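Local coordinates for INSIG protein homolog (Mycobacterium vanbaalenii PYR-1, PDB 4XU6) that binds diacylglycerol in the membrane as a homotrimer and belongs to the family of the sterol-sensing Insig proteins, at residues Ala18-Asp23 with Trp43-Trp48; Glu62-Leu67 with Leu178-Val183. All blocks are in the same frame, centred on the assembly; numbering follows the deposited sequence.

Contact 1: residues Ala18-Asp23 with Trp43-Trp48. With BOG (octyl beta-D-glucopyranoside), chain C.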
loop_
_atom_site.group_PDB
_atom_site.type_symbol
_atom_site.label_atom_id
_atom_site.label_comp_id
_atom_site.label_asym_id
_atom_site.label_seq_id
_atom_site.Cartn_x
_atom_site.Cartn_y
_atom_site.Cartn_z
ATOM N N ALA A 18 16.858 -8.736 5.092
ATOM C CA ALA A 18 15.407 -8.587 5.048
ATOM C C ALA A 18 14.708 -9.602 5.956
ATOM O O ALA A 18 13.742 -9.268 6.635
ATOM C CB ALA A 18 14.905 -8.702 3.614
ATOM N N ALA A 19 15.195 -10.840 5.968
ATOM C CA ALA A 19 14.634 -11.875 6.835
ATOM C C ALA A 19 14.743 -11.519 8.315
ATOM O O ALA A 19 13.799 -11.730 9.078
ATOM C CB ALA A 19 15.299 -13.232 6.575
ATOM N N LEU A 20 15.899 -10.995 8.726
ATOM C CA LEU A 20 16.107 -10.625 10.131
ATOM C C LEU A 20 15.151 -9.507 10.555
ATOM O O LEU A 20 14.644 -9.501 11.676
ATOM C CB LEU A 20 17.554 -10.191 10.366
ATOM C CG LEU A 20 18.596 -11.313 10.328
ATOM C CD1 LEU A 20 20.011 -10.757 10.370
ATOM C CD2 LEU A 20 18.351 -12.295 11.478
ATOM N N ILE A 21 14.904 -8.561 9.656
ATOM C CA ILE A 21 13.991 -7.462 9.971
ATOM C C ILE A 21 12.563 -7.988 10.107
ATOM O O ILE A 21 11.856 -7.659 11.062
ATOM C CB ILE A 21 14.047 -6.355 8.893
ATOM C CG1 ILE A 21 15.406 -5.649 8.920
ATOM C CG2 ILE A 21 12.910 -5.331 9.098
ATOM C CD1 ILE A 21 15.691 -4.812 7.653
ATOM N N GLY A 22 12.142 -8.803 9.144
ATOM C CA GLY A 22 10.806 -9.367 9.176
ATOM C C GLY A 22 10.619 -10.322 10.344
ATOM O O GLY A 22 9.579 -10.323 11.005
ATOM N N ASP A 23 11.625 -11.146 10.612
ATOM C CA ASP A 23 11.497 -12.104 11.708
ATOM C C ASP A 23 11.529 -11.404 13.067
ATOM O O ASP A 23 10.783 -11.768 13.963
ATOM C CB ASP A 23 12.583 -13.168 11.626
ATOM C CG ASP A 23 12.220 -14.441 12.383
ATOM O OD1 ASP A 23 11.046 -14.874 12.335
ATOM O OD2 ASP A 23 13.129 -15.015 13.024
ATOM N N TRP A 43 20.240 -11.333 16.497
ATOM C CA TRP A 43 19.081 -10.497 16.814
ATOM C C TRP A 43 17.978 -11.376 17.427
ATOM O O TRP A 43 18.212 -12.042 18.440
ATOM C CB TRP A 43 18.593 -9.751 15.558
ATOM C CG TRP A 43 17.786 -8.508 15.837
ATOM C CD1 TRP A 43 17.438 -8.008 17.059
ATOM C CD2 TRP A 43 17.233 -7.607 14.862
ATOM N NE1 TRP A 43 16.704 -6.851 16.905
ATOM C CE2 TRP A 43 16.565 -6.583 15.567
ATOM C CE3 TRP A 43 17.243 -7.565 13.463
ATOM C CZ2 TRP A 43 15.907 -5.529 14.922
ATOM C CZ3 TRP A 43 16.585 -6.515 12.818
ATOM C CH2 TRP A 43 15.925 -5.517 13.553
ATOM N N SER A 44 16.794 -11.417 16.812
ATOM C CA SER A 44 15.690 -12.202 17.372
ATOM C C SER A 44 15.567 -13.611 16.787
ATOM O O SER A 44 14.642 -14.347 17.137
ATOM C CB SER A 44 14.354 -11.472 17.179
ATOM O OG SER A 44 14.391 -10.166 17.725
ATOM N N SER A 45 16.496 -13.985 15.908
ATOM C CA SER A 45 16.373 -15.215 15.122
ATOM C C SER A 45 17.494 -16.210 15.406
ATOM O O SER A 45 18.640 -15.809 15.590
ATOM C CB SER A 45 16.438 -14.893 13.620
ATOM O OG SER A 45 15.480 -13.922 13.254
ATOM N N PRO A 46 17.165 -17.512 15.388
ATOM C CA PRO A 46 18.205 -18.547 15.373
ATOM C C PRO A 46 19.117 -18.285 14.193
ATOM O O PRO A 46 18.624 -17.881 13.124
ATOM C CB PRO A 46 17.421 -19.841 15.124
ATOM C CG PRO A 46 16.020 -19.554 15.559
ATOM C CD PRO A 46 15.814 -18.079 15.252
ATOM N N PHE A 47 20.420 -18.518 14.364
ATOM C CA PHE A 47 21.384 -18.125 13.342
ATOM C C PHE A 47 21.092 -18.756 11.978
ATOM O O PHE A 47 21.454 -18.186 10.950
ATOM C CB PHE A 47 22.816 -18.468 13.771
ATOM C CG PHE A 47 23.178 -19.902 13.553
ATOM C CD1 PHE A 47 22.804 -20.871 14.474
ATOM C CD2 PHE A 47 23.872 -20.290 12.406
ATOM C CE1 PHE A 47 23.125 -22.202 14.271
ATOM C CE2 PHE A 47 24.194 -21.618 12.190
ATOM C CZ PHE A 47 23.824 -22.575 13.119
ATOM N N TRP A 48 20.454 -19.925 11.975
ATOM C CA TRP A 48 20.180 -20.622 10.714
ATOM C C TRP A 48 19.036 -19.998 9.916
ATOM O O TRP A 48 18.894 -20.268 8.724
ATOM C CB TRP A 48 19.911 -22.121 10.931
ATOM C CG TRP A 48 18.888 -22.453 11.987
ATOM C CD1 TRP A 48 19.136 -22.924 13.254
ATOM C CD2 TRP A 48 17.461 -22.361 11.868
ATOM N NE1 TRP A 48 17.948 -23.122 13.923
ATOM C CE2 TRP A 48 16.908 -22.780 13.096
ATOM C CE3 TRP A 48 16.594 -21.954 10.845
ATOM C CZ2 TRP A 48 15.530 -22.807 13.325
ATOM C CZ3 TRP A 48 15.228 -21.985 11.076
ATOM C CH2 TRP A 48 14.711 -22.403 12.304
HETATM C C1 BOG C . 20.016 -27.234 14.871
HETATM O O1 BOG C . 21.136 -26.624 14.233
HETATM C C2 BOG C . 20.434 -27.803 16.223
HETATM O O2 BOG C . 21.496 -28.748 16.043
HETATM C C3 BOG C . 19.229 -28.468 16.865
HETATM O O3 BOG C . 19.586 -29.044 18.124
HETATM C C4 BOG C . 18.153 -27.412 17.055
HETATM O O4 BOG C . 16.985 -28.011 17.629
HETATM C C5 BOG C . 17.795 -26.794 15.705
HETATM O O5 BOG C . 18.952 -26.285 15.023
HETATM C C6 BOG C . 16.763 -25.679 15.874
HETATM O O6 BOG C . 17.405 -24.478 16.311
HETATM C "C1'" BOG C . 20.997 -26.629 12.818
HETATM C "C2'" BOG C . 22.171 -25.864 12.223
HETATM C "C3'" BOG C . 22.338 -26.221 10.754
HETATM C "C4'" BOG C . 23.365 -25.317 10.082
HETATM C "C5'" BOG C . 22.868 -24.916 8.699
HETATM C "C6'" BOG C . 21.456 -24.354 8.820
HETATM C "C7'" BOG C . 20.758 -24.187 7.476
HETATM C "C8'" BOG C . 21.736 -23.802 6.388
HETATM O O HOH W 1 15.733 -11.082 13.944
#
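Ser45 and Asp23 make the direct polar link between the later part of helix 5-29 and the loop that leads into the second transmembrane helix. The hydroxyl OG of Ser45 donates to OD2 of Asp23 over 2.6 Å, and OD2 accepts on its anti lone pair, the one directed away from the other carboxylate oxygen. Asp23 reaches it with CG anti to its backbone N (chi1 -159°). Tyr34 OH bonds the same oxygen, so this buried carboxylate has two hydroxyl partners, which probably favours its charged form. Its side chain is about 4 Å from that of His26, which binds diacylglycerol, and Ala18 lines the pocket of the bound n-tridecanoic acid.

One water ties loop to helix a second time. It donates to the carbonyl O of Leu20 (3.0 Å) and to Ser45 OG (2.9 Å), and accepts from the backbone N of Ser44. A serine suits this place because its small hydroxyl can give to the acid and receive from the water at once.

Apolar contacts lie beside this network. The six-membered ring of Trp43 rests obliquely against the helix, its CZ3 4.0 Å from CA of Ile21 and its CE3 4.1 Å from CB of Leu20. A broad indole can span two successive residues in this way. The branch CD2 of Leu20 lies 3.9 Å from Ser45 CB.

Farther along, Trp48 NE1 donates to O6 of the detergent glucoside in a fairly straight bond (2.8 Å, 162°), and Pro46 CB packs over one indole face.

Around the contact, Phe49 of helix 48-64 and Tyr90 of helix 76-96 touch Asp23, strand 41-42 pairs antiparallel with strand 45-46, and Val102 of a second subunit packs on Ile21 and Trp43.

Contact 2: residues Glu62-Leu67 with Leu178-Val183; sequences ELRLHL and LGELAV. With BOG (octyl beta-D-glucopyranoside), chain B.
Two transmembrane helices, the second and the last of the chain, meet here near the end of helix 48-64, where a type I beta turn runs from Arg64 to Leu67. Arg64, on the last turn of helix 48-64, reaches across to Glu180 in a salt bridge, NH2 to OE2 at 3.2 Å, with the guanidinium and carboxylate planes 41° apart. Glu180 CG lies over one face of the guanidinium, so the glutamate offers methylene as well as charge. A bend at chi2 (62°) turns the arginine toward the glutamate, which it crosses at a slant. A water adds a second link, accepting from Arg64 NE (2.9 Å) and donating to Glu180 OE1. Both charges are buried and have further partners: Asp121 pairs with Arg64 and Arg71 with Glu180, while the carbonyls of Pro68 and Ala69 hold the guanidinium. A long arginine with five N-H groups suits such a hub.

Leu65 packs its CD2 against the backbone of Gly179, 3.5 Å from the carbonyl O. The apolar pairing is of its CD1 with CG2 of Val183 at 3.6 Å, the leucine and valine side chains overlapping while they run opposite ways. At Gly179 the bare backbone leaves room for the leucine.

His66, in the turn, reaches back to the helix, where its NE2 donates to Glu62 OE2 (2.7 Å).

Helix 5-29 and helix 76-96 pack on Leu178, Pro123 of helix 122-144 touches Arg64, and the backbone N atoms of Arg2 and Leu3 bond to Glu62, Arg2 at the same OE2.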
loop_
_atom_site.group_PDB
_atom_site.type_symbol
_atom_site.label_atom_id
_atom_site.label_comp_id
_atom_site.label_asym_id
_atom_site.label_seq_id
_atom_site.Cartn_x
_atom_site.Cartn_y
_atom_site.Cartn_z
ATOM N N GLU A 62 18.811 -17.832 -9.057
ATOM C CA GLU A 62 19.479 -18.770 -9.964
ATOM C C GLU A 62 18.456 -19.547 -10.801
ATOM O O GLU A 62 18.604 -19.661 -12.028
ATOM C CB GLU A 62 20.368 -19.736 -9.169
ATOM C CG GLU A 62 21.008 -20.845 -10.017
ATOM C CD GLU A 62 22.103 -20.341 -10.938
ATOM O OE1 GLU A 62 22.615 -19.224 -10.713
ATOM O OE2 GLU A 62 22.457 -21.075 -11.891
ATOM N N LEU A 63 17.418 -20.062 -10.141
ATOM C CA LEU A 63 16.337 -20.783 -10.823
ATOM C C LEU A 63 15.762 -20.000 -12.006
ATOM O O LEU A 63 15.578 -20.555 -13.097
ATOM C CB LEU A 63 15.213 -21.145 -9.841
ATOM C CG LEU A 63 13.916 -21.736 -10.419
ATOM C CD1 LEU A 63 14.181 -23.039 -11.187
ATOM C CD2 LEU A 63 12.861 -21.957 -9.329
ATOM N N ARG A 64 15.475 -18.716 -11.789
ATOM C CA ARG A 64 14.922 -17.868 -12.844
ATOM C C ARG A 64 15.832 -17.845 -14.074
ATOM O O ARG A 64 15.357 -17.851 -15.210
ATOM C CB ARG A 64 14.686 -16.431 -12.335
ATOM C CG ARG A 64 14.289 -15.441 -13.438
ATOM C CD ARG A 64 12.967 -15.874 -14.066
ATOM N NE ARG A 64 12.493 -15.019 -15.161
ATOM C CZ ARG A 64 12.720 -15.258 -16.454
ATOM N NH1 ARG A 64 13.456 -16.303 -16.824
ATOM N NH2 ARG A 64 12.222 -14.447 -17.383
ATOM N N LEU A 65 17.142 -17.834 -13.844
ATOM C CA LEU A 65 18.096 -17.803 -14.952
ATOM C C LEU A 65 18.141 -19.112 -15.757
ATOM O O LEU A 65 18.786 -19.185 -16.806
ATOM C CB LEU A 65 19.489 -17.413 -14.457
ATOM C CG LEU A 65 19.579 -16.032 -13.797
ATOM C CD1 LEU A 65 20.990 -15.773 -13.307
ATOM C CD2 LEU A 65 19.126 -14.936 -14.765
ATOM N N HIS A 66 17.450 -20.137 -15.274
ATOM C CA HIS A 66 17.342 -21.394 -16.011
ATOM C C HIS A 66 15.978 -21.518 -16.687
ATOM O O HIS A 66 15.697 -22.506 -17.373
ATOM C CB HIS A 66 17.599 -22.584 -15.080
ATOM C CG HIS A 66 19.022 -22.692 -14.627
ATOM N ND1 HIS A 66 19.954 -23.468 -15.282
ATOM C CD2 HIS A 66 19.676 -22.111 -13.594
ATOM C CE1 HIS A 66 21.122 -23.362 -14.673
ATOM N NE2 HIS A 66 20.979 -22.545 -13.644
ATOM N N LEU A 67 15.132 -20.507 -16.494
ATOM C CA LEU A 67 13.796 -20.500 -17.081
ATOM C C LEU A 67 13.820 -19.607 -18.321
ATOM O O LEU A 67 14.740 -18.797 -18.476
ATOM C CB LEU A 67 12.757 -20.028 -16.049
ATOM C CG LEU A 67 12.655 -20.873 -14.772
ATOM C CD1 LEU A 67 11.692 -20.258 -13.778
ATOM C CD2 LEU A 67 12.235 -22.307 -15.085
ATOM N N LEU A 178 15.571 -10.296 -9.076
ATOM C CA LEU A 178 16.944 -9.998 -8.665
ATOM C C LEU A 178 17.960 -10.800 -9.489
ATOM O O LEU A 178 19.030 -10.297 -9.807
ATOM C CB LEU A 178 17.144 -10.278 -7.177
ATOM C CG LEU A 178 16.437 -9.300 -6.240
ATOM C CD1 LEU A 178 16.510 -9.771 -4.790
ATOM C CD2 LEU A 178 17.070 -7.929 -6.397
ATOM N N GLY A 179 17.630 -12.045 -9.809
ATOM C CA GLY A 179 18.483 -12.848 -10.681
ATOM C C GLY A 179 18.607 -12.249 -12.073
ATOM O O GLY A 179 19.705 -12.189 -12.634
ATOM N N GLU A 180 17.486 -11.800 -12.633
ATOM C CA GLU A 180 17.506 -11.139 -13.933
ATOM C C GLU A 180 18.360 -9.880 -13.877
ATOM O O GLU A 180 19.136 -9.600 -14.799
ATOM C CB GLU A 180 16.088 -10.786 -14.394
ATOM C CG GLU A 180 15.196 -11.986 -14.642
ATOM C CD GLU A 180 13.756 -11.601 -14.895
ATOM O OE1 GLU A 180 13.058 -11.222 -13.932
ATOM O OE2 GLU A 180 13.309 -11.701 -16.057
ATOM N N LEU A 181 18.220 -9.116 -12.798
ATOM C CA LEU A 181 19.005 -7.894 -12.646
ATOM C C LEU A 181 20.503 -8.175 -12.541
ATOM O O LEU A 181 21.312 -7.438 -13.101
ATOM C CB LEU A 181 18.564 -7.095 -11.416
ATOM C CG LEU A 181 19.374 -5.815 -11.175
ATOM C CD1 LEU A 181 19.291 -4.890 -12.375
ATOM C CD2 LEU A 181 18.906 -5.102 -9.923
ATOM N N ALA A 182 20.872 -9.218 -11.806
ATOM C CA ALA A 182 22.295 -9.528 -11.613
ATOM C C ALA A 182 23.002 -9.716 -12.958
ATOM O O ALA A 182 24.131 -9.237 -13.164
ATOM C CB ALA A 182 22.465 -10.769 -10.735
ATOM N N VAL A 183 22.328 -10.398 -13.881
ATOM C CA VAL A 183 22.894 -10.615 -15.214
ATOM C C VAL A 183 22.845 -9.345 -16.058
ATOM O O VAL A 183 23.834 -8.965 -16.680
ATOM C CB VAL A 183 22.182 -11.760 -15.957
ATOM C CG1 VAL A 183 22.669 -11.848 -17.428
ATOM C CG2 VAL A 183 22.403 -13.076 -15.223
HETATM C C1 BOG B . 29.526 -7.961 -10.187
HETATM O O1 BOG B . 28.368 -8.443 -9.512
HETATM C C2 BOG B . 29.468 -8.348 -11.673
HETATM O O2 BOG B . 29.392 -9.776 -11.791
HETATM C C3 BOG B . 30.691 -7.832 -12.407
HETATM O O3 BOG B . 30.541 -8.067 -13.813
HETATM C C4 BOG B . 30.831 -6.335 -12.167
HETATM O O4 BOG B . 32.062 -5.887 -12.746
HETATM C C5 BOG B . 30.786 -6.002 -10.672
HETATM O O5 BOG B . 29.607 -6.541 -10.066
HETATM C C6 BOG B . 30.835 -4.493 -10.427
HETATM O O6 BOG B . 29.693 -3.851 -11.005
HETATM C "C1'" BOG B . 28.217 -7.953 -8.169
HETATM C "C2'" BOG B . 26.767 -8.203 -7.754
HETATM C "C3'" BOG B . 26.115 -7.024 -7.059
HETATM C "C4'" BOG B . 24.832 -6.620 -7.773
HETATM C "C5'" BOG B . 23.623 -7.455 -7.376
HETATM C "C6'" BOG B . 22.477 -6.518 -6.986
HETATM C "C7'" BOG B . 21.140 -7.246 -6.881
HETATM C "C8'" BOG B . 20.713 -7.780 -8.235
HETATM O O HOH W 2 11.285 -12.986 -13.445
#

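How the contacts relate
Contact 1 and contact 2 lie in series along the chain: contact 1 is complete before contact 2 begins, with helix 48-64 running between them. Strand 45-46 of contact 1 leads straight into that helix, and contact 2 forms at its far end. Their centres are about 25 Å apart, and their nearest atoms, about 9 Å apart, do not touch. Contact 1 joins helix 5-29 to the loop before helix 48-64, close to the bound n-tridecanoic acid and the diacylglycerol-binding His26. Contact 2 joins the other end of helix 48-64 to helix 164-184, away from the diacylglycerol-binding residues. One transmembrane helix is thus tied to the first helix of the bundle at one end and to the last at the other.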